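PDB 3DS8: Lin2722 protein from Listeria innocua, which is of unknown function but belongs to an alpha/beta-hydrolase family and carries a likely Ser-His-Asp triad, consistent with hydrolase activity. Local coordinates for residues R31-E44 / T54-Q68. Sequence-based numbering, arbitrary orientation.
Sequences RSSNEALTMTVNSE and TKDAKRPIIKFGFEQ. With SO4 (sulfate ion), chain D; SO4 (sulfate ion), chain E.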
loop_
_atom_site.group_PDB
_atom_site.type_symbol
_atom_site.label_atom_id
_atom_site.label_comp_id
_atom_site.label_asym_id
_atom_site.label_seq_id
_atom_site.Cartn_x
_atom_site.Cartn_y
_atom_site.Cartn_z
ATOM N N ARG A 31 -4.393 -20.035 -1.271
ATOM C CA ARG A 31 -4.433 -20.484 -2.662
ATOM C C ARG A 31 -5.433 -19.652 -3.447
ATOM O O ARG A 31 -6.135 -20.183 -4.314
ATOM C CB ARG A 31 -4.713 -21.988 -2.776
ATOM C CG ARG A 31 -3.598 -22.787 -2.207
ATOM C CD ARG A 31 -3.740 -24.262 -2.446
ATOM N NE ARG A 31 -4.769 -24.912 -1.651
ATOM C CZ ARG A 31 -4.604 -25.424 -0.432
ATOM N NH1 ARG A 31 -3.454 -25.320 0.219
ATOM N NH2 ARG A 31 -5.599 -26.062 0.126
ATOM N N SER A 32 -5.423 -18.342 -3.164
ATOM C CA SER A 32 -6.251 -17.357 -3.888
ATOM C C SER A 32 -5.501 -16.768 -5.082
ATOM O O SER A 32 -6.129 -16.186 -5.984
ATOM C CB SER A 32 -6.708 -16.237 -2.956
ATOM O OG SER A 32 -5.648 -15.757 -2.154
ATOM N N SER A 33 -4.177 -16.905 -5.057
ATOM C CA SER A 33 -3.312 -16.540 -6.196
ATOM C C SER A 33 -2.583 -17.791 -6.609
ATOM O O SER A 33 -2.225 -18.590 -5.754
ATOM C CB SER A 33 -2.299 -15.460 -5.826
ATOM O OG SER A 33 -2.897 -14.212 -5.504
ATOM N N ASN A 34 -2.360 -17.982 -7.909
ATOM C CA ASN A 34 -1.709 -19.229 -8.355
ATOM C C ASN A 34 -0.431 -19.037 -9.184
ATOM O O ASN A 34 0.218 -20.028 -9.598
ATOM C CB ASN A 34 -2.699 -20.156 -9.042
ATOM C CG ASN A 34 -3.143 -19.665 -10.389
ATOM O OD1 ASN A 34 -2.758 -18.580 -10.828
ATOM N ND2 ASN A 34 -3.985 -20.456 -11.049
ATOM N N GLU A 35 -0.077 -17.788 -9.452
ATOM C CA GLU A 35 1.135 -17.498 -10.226
ATOM C C GLU A 35 1.747 -16.179 -9.754
ATOM O O GLU A 35 1.051 -15.315 -9.212
ATOM C CB GLU A 35 0.867 -17.388 -11.728
ATOM C CG GLU A 35 0.273 -18.602 -12.396
ATOM C CD GLU A 35 0.066 -18.426 -13.911
ATOM O OE1 GLU A 35 0.781 -17.629 -14.532
ATOM O OE2 GLU A 35 -0.775 -19.142 -14.487
ATOM N N ALA A 36 3.065 -16.055 -9.952
ATOM C CA ALA A 36 3.772 -14.831 -9.583
ATOM C C ALA A 36 4.851 -14.495 -10.604
ATOM O O ALA A 36 5.368 -15.375 -11.295
ATOM C CB ALA A 36 4.400 -14.923 -8.220
ATOM N N LEU A 37 5.159 -13.221 -10.659
ATOM C CA LEU A 37 6.215 -12.645 -11.474
ATOM C C LEU A 37 7.043 -11.734 -10.536
ATOM O O LEU A 37 6.493 -11.151 -9.601
ATOM C CB LEU A 37 5.531 -11.842 -12.586
ATOM C CG LEU A 37 6.276 -11.119 -13.655
ATOM C CD1 LEU A 37 5.316 -10.700 -14.787
ATOM C CD2 LEU A 37 6.884 -9.986 -13.013
ATOM N N THR A 38 8.364 -11.672 -10.726
ATOM C CA THR A 38 9.183 -10.684 -10.016
ATOM C C THR A 38 9.592 -9.596 -11.000
ATOM O O THR A 38 10.015 -9.895 -12.108
ATOM C CB THR A 38 10.404 -11.334 -9.329
ATOM O OG1 THR A 38 9.938 -12.182 -8.269
ATOM C CG2 THR A 38 11.377 -10.272 -8.755
HETATM N N MSE A 39 9.436 -8.331 -10.608
HETATM C CA MSE A 39 9.826 -7.219 -11.457
HETATM C C MSE A 39 10.688 -6.301 -10.650
HETATM O O MSE A 39 10.369 -6.014 -9.515
HETATM C CB MSE A 39 8.653 -6.368 -11.915
HETATM C CG MSE A 39 7.783 -6.949 -12.939
HETATM SE SE MSE A 39 6.575 -5.491 -13.585
HETATM C CE MSE A 39 7.763 -4.473 -14.641
ATOM N N THR A 40 11.752 -5.779 -11.250
ATOM C CA THR A 40 12.547 -4.815 -10.536
ATOM C C THR A 40 12.878 -3.639 -11.454
ATOM O O THR A 40 12.908 -3.782 -12.685
ATOM C CB THR A 40 13.813 -5.494 -10.025
ATOM O OG1 THR A 40 14.487 -6.099 -11.114
ATOM C CG2 THR A 40 13.480 -6.634 -8.997
ATOM N N VAL A 41 13.130 -2.484 -10.859
ATOM C CA VAL A 41 13.409 -1.257 -11.636
ATOM C C VAL A 41 14.588 -0.544 -10.991
ATOM O O VAL A 41 14.823 -0.641 -9.780
ATOM C CB VAL A 41 12.149 -0.323 -11.787
ATOM C CG1 VAL A 41 11.635 0.186 -10.393
ATOM C CG2 VAL A 41 12.434 0.925 -12.712
ATOM N N ASN A 42 15.355 0.125 -11.843
ATOM C CA ASN A 42 16.527 0.876 -11.459
ATOM C C ASN A 42 16.397 2.210 -12.190
ATOM O O ASN A 42 16.281 2.240 -13.423
ATOM C CB ASN A 42 17.750 0.110 -11.939
ATOM C CG ASN A 42 19.060 0.728 -11.542
ATOM O OD1 ASN A 42 19.170 1.910 -11.178
ATOM N ND2 ASN A 42 20.096 -0.074 -11.658
ATOM N N SER A 43 16.480 3.289 -11.435
ATOM C CA SER A 43 16.448 4.646 -11.982
ATOM C C SER A 43 17.556 4.917 -12.995
ATOM O O SER A 43 17.476 5.921 -13.702
ATOM C CB SER A 43 16.566 5.677 -10.853
ATOM O OG SER A 43 17.879 5.695 -10.318
ATOM N N GLU A 44 18.594 4.067 -13.034
ATOM C CA GLU A 44 19.683 4.148 -14.022
ATOM C C GLU A 44 19.128 3.903 -15.415
ATOM O O GLU A 44 19.715 4.361 -16.409
ATOM C CB GLU A 44 20.770 3.081 -13.783
ATOM C CG GLU A 44 21.644 3.250 -12.529
ATOM C CD GLU A 44 22.438 1.966 -12.200
ATOM O OE1 GLU A 44 22.982 1.321 -13.144
ATOM O OE2 GLU A 44 22.483 1.591 -10.995
ATOM N N THR A 54 0.573 -16.906 -17.215
ATOM C CA THR A 54 -0.165 -17.664 -18.227
ATOM C C THR A 54 -1.593 -17.183 -18.310
ATOM O O THR A 54 -2.045 -16.345 -17.498
ATOM C CB THR A 54 -0.206 -19.183 -17.935
ATOM O OG1 THR A 54 -1.128 -19.464 -16.870
ATOM C CG2 THR A 54 1.173 -19.711 -17.565
ATOM N N LYS A 55 -2.299 -17.727 -19.305
ATOM C CA LYS A 55 -3.734 -17.487 -19.482
ATOM C C LYS A 55 -4.560 -18.008 -18.310
ATOM O O LYS A 55 -5.674 -17.520 -18.075
ATOM C CB LYS A 55 -4.247 -18.125 -20.793
ATOM C CG LYS A 55 -3.998 -19.626 -20.917
ATOM C CD LYS A 55 -4.457 -20.162 -22.285
ATOM C CE LYS A 55 -4.407 -21.675 -22.319
ATOM N NZ LYS A 55 -4.854 -22.190 -23.659
ATOM N N ASP A 56 -4.031 -18.995 -17.585
ATOM C CA ASP A 56 -4.725 -19.524 -16.426
ATOM C C ASP A 56 -4.365 -18.807 -15.120
ATOM O O ASP A 56 -4.744 -19.298 -14.031
ATOM C CB ASP A 56 -4.447 -21.007 -16.257
ATOM C CG ASP A 56 -4.955 -21.822 -17.412
ATOM O OD1 ASP A 56 -6.157 -21.718 -17.761
ATOM O OD2 ASP A 56 -4.139 -22.557 -17.968
ATOM N N ALA A 57 -3.685 -17.658 -15.196
ATOM C CA ALA A 57 -3.318 -16.932 -13.960
ATOM C C ALA A 57 -4.520 -16.473 -13.177
ATOM O O ALA A 57 -5.430 -15.851 -13.715
ATOM C CB ALA A 57 -2.352 -15.730 -14.251
ATOM N N LYS A 58 -4.497 -16.746 -11.873
ATOM C CA LYS A 58 -5.515 -16.301 -10.946
ATOM C C LYS A 58 -4.893 -15.364 -9.926
ATOM O O LYS A 58 -3.977 -15.743 -9.234
ATOM C CB LYS A 58 -6.108 -17.508 -10.227
ATOM C CG LYS A 58 -7.156 -17.186 -9.203
ATOM C CD LYS A 58 -7.825 -18.456 -8.655
ATOM C CE LYS A 58 -6.975 -19.199 -7.628
ATOM N NZ LYS A 58 -7.662 -20.446 -7.138
ATOM N N ARG A 59 -5.372 -14.132 -9.875
ATOM C CA ARG A 59 -4.856 -13.087 -8.984
ATOM C C ARG A 59 -3.326 -13.078 -8.957
ATOM O O ARG A 59 -2.693 -13.148 -7.903
ATOM C CB ARG A 59 -5.457 -13.269 -7.568
ATOM C CG ARG A 59 -6.974 -13.227 -7.597
ATOM C CD ARG A 59 -7.433 -11.801 -7.777
ATOM N NE ARG A 59 -7.393 -11.039 -6.520
ATOM C CZ ARG A 59 -7.147 -9.735 -6.406
ATOM N NH1 ARG A 59 -6.764 -8.988 -7.447
ATOM N NH2 ARG A 59 -7.234 -9.177 -5.213
ATOM N N PRO A 60 -2.714 -12.940 -10.129
ATOM C CA PRO A 60 -1.265 -13.111 -10.179
ATOM C C PRO A 60 -0.555 -12.062 -9.333
ATOM O O PRO A 60 -0.935 -10.899 -9.320
ATOM C CB PRO A 60 -0.938 -12.974 -11.662
ATOM C CG PRO A 60 -2.055 -12.168 -12.203
ATOM C CD PRO A 60 -3.267 -12.608 -11.452
ATOM N N ILE A 61 0.462 -12.497 -8.612
ATOM C CA ILE A 61 1.246 -11.638 -7.750
ATOM C C ILE A 61 2.466 -11.064 -8.502
ATOM O O ILE A 61 3.229 -11.783 -9.178
ATOM C CB ILE A 61 1.652 -12.401 -6.474
ATOM C CG1 ILE A 61 0.393 -12.698 -5.637
ATOM C CG2 ILE A 61 2.714 -11.607 -5.645
ATOM C CD1 ILE A 61 0.683 -13.601 -4.465
ATOM N N ILE A 62 2.633 -9.758 -8.388
ATOM C CA ILE A 62 3.819 -9.077 -8.898
ATOM C C ILE A 62 4.694 -8.646 -7.718
ATOM O O ILE A 62 4.386 -7.703 -6.981
ATOM C CB ILE A 62 3.450 -7.864 -9.771
ATOM C CG1 ILE A 62 2.366 -8.230 -10.807
ATOM C CG2 ILE A 62 4.753 -7.214 -10.381
ATOM C CD1 ILE A 62 2.690 -9.301 -11.827
ATOM N N LYS A 63 5.760 -9.392 -7.504
ATOM C CA LYS A 63 6.707 -9.082 -6.446
ATOM C C LYS A 63 7.631 -8.001 -6.977
ATOM O O LYS A 63 8.445 -8.240 -7.854
ATOM C CB LYS A 63 7.488 -10.330 -6.045
ATOM C CG LYS A 63 6.590 -11.441 -5.546
ATOM C CD LYS A 63 7.394 -12.631 -5.005
ATOM C CE LYS A 63 6.487 -13.731 -4.542
ATOM N NZ LYS A 63 7.274 -14.925 -4.101
ATOM N N PHE A 64 7.516 -6.816 -6.417
ATOM C CA PHE A 64 8.202 -5.661 -6.991
ATOM C C PHE A 64 9.427 -5.243 -6.182
ATOM O O PHE A 64 9.389 -5.228 -4.952
ATOM C CB PHE A 64 7.226 -4.491 -7.131
ATOM C CG PHE A 64 7.663 -3.489 -8.124
ATOM C CD1 PHE A 64 7.336 -3.643 -9.458
ATOM C CD2 PHE A 64 8.432 -2.410 -7.739
ATOM C CE1 PHE A 64 7.760 -2.745 -10.404
ATOM C CE2 PHE A 64 8.863 -1.485 -8.680
ATOM C CZ PHE A 64 8.534 -1.652 -10.021
ATOM N N GLY A 65 10.502 -4.853 -6.865
ATOM C CA GLY A 65 11.678 -4.389 -6.169
ATOM C C GLY A 65 12.223 -3.116 -6.774
ATOM O O GLY A 65 12.389 -3.039 -7.962
ATOM N N PHE A 66 12.542 -2.143 -5.935
ATOM C CA PHE A 66 13.321 -0.969 -6.344
ATOM C C PHE A 66 14.793 -1.153 -5.993
ATOM O O PHE A 66 15.140 -1.272 -4.808
ATOM C CB PHE A 66 12.811 0.260 -5.607
ATOM C CG PHE A 66 11.418 0.662 -5.966
ATOM C CD1 PHE A 66 11.177 1.338 -7.138
ATOM C CD2 PHE A 66 10.344 0.355 -5.141
ATOM C CE1 PHE A 66 9.881 1.731 -7.487
ATOM C CE2 PHE A 66 9.050 0.689 -5.503
ATOM C CZ PHE A 66 8.825 1.426 -6.676
ATOM N N GLU A 67 15.685 -1.133 -6.987
ATOM C CA GLU A 67 17.125 -1.237 -6.679
ATOM C C GLU A 67 17.576 -0.076 -5.766
ATOM O O GLU A 67 18.429 -0.251 -4.881
ATOM C CB GLU A 67 17.982 -1.188 -7.939
ATOM C CG GLU A 67 19.473 -1.340 -7.591
ATOM C CD GLU A 67 20.350 -1.999 -8.667
ATOM O OE1 GLU A 67 19.927 -2.136 -9.840
ATOM O OE2 GLU A 67 21.487 -2.391 -8.303
ATOM N N GLN A 68 17.009 1.093 -6.010
ATOM C CA GLN A 68 17.245 2.271 -5.179
ATOM C C GLN A 68 16.251 2.221 -4.029
ATOM O O GLN A 68 15.223 2.899 -4.035
ATOM C CB GLN A 68 17.131 3.561 -5.992
ATOM C CG GLN A 68 18.348 3.769 -6.910
ATOM C CD GLN A 68 18.183 3.181 -8.269
ATOM O OE1 GLN A 68 17.090 3.224 -8.836
ATOM N NE2 GLN A 68 19.281 2.674 -8.844
HETATM S S SO4 D . -5.165 -22.934 -9.388
HETATM O O1 SO4 D . -5.650 -21.645 -9.861
HETATM O O2 SO4 D . -5.207 -22.937 -7.916
HETATM O O3 SO4 D . -6.028 -23.967 -9.958
HETATM O O4 SO4 D . -3.797 -23.178 -9.842
HETATM S S SO4 E . -8.223 -25.406 -2.557
HETATM O O1 SO4 E . -9.018 -24.331 -1.938
HETATM O O2 SO4 E . -7.899 -26.391 -1.517
HETATM O O3 SO4 E . -8.959 -26.149 -3.615
HETATM O O4 SO4 E . -7.031 -24.814 -3.209
HETATM O O HOH W 1 14.785 1.843 -8.022
#
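Gln68 OE1 is gripped from several sides: Ser43 N donates to it at 2.7 Å, tilted 21° from the amide's carbonyl plane, a water that also bonds Val41 O and Gln68 N donates to it, and Ser43 OG adds a weak bond. A bend at chi2 (91°) turns the Gln68 amide back to the end of strand 36-42, where NE2 makes a bond of doubtful, very short length to Asn42 OD1, the two amide planes 48° apart. That oxygen also takes Glu44 N in an Asx turn, so it meets donors from both segments.

Between here and the other end, strands 36-42 and 61-66 run parallel, their backbone bonds alternating from Ile61 N to Glu35 O through to Glu67 N to Val41 O. On one face, Ile62 CD1 lies against Leu37 CB (3.9 Å) and its CG2 meets Met39, a selenomethionine, at CG. Val41 CG1 touches two rings obliquely, 3.6 Å from Phe64 CZ and 3.5 Å from Phe66 CD1. Thr38 OG1 meets Lys63 CB on the other face; Lys63 NZ runs on to a salt bridge with Asp20.

At the start, the Glu35 carboxylate meets the first residue of the type I turn 54-57: OE1 receives Thr54 N on its syn lone pair (2.8 Å), and OE2 takes Thr54 OG1 in a bond modelled doubtfully short. Asn34 closes a two-way clasp with Lys58, its N donating to Lys58 O and its OD1 accepting Lys58 N at 2.7 Å from above the amide plane, while ND2 donates to Asp56 O and to O4 of a sulfate, probably from the crystallisation liquor. Nearby, Ser33 OG donates to Arg59 O; the Arg59 guanidinium leads away to Ile4 O, Glu240 and Asp97.

The pair belongs to the mixed central sheet of the alpha/beta-hydrolase fold, strand 46-50 flanking 36-42 and strand 6-9 flanking 61-66. Helix 20-30 packs on the Ala36, Ile61 and Lys63 face, and helix 73-91 on the Leu37 and Met39 face.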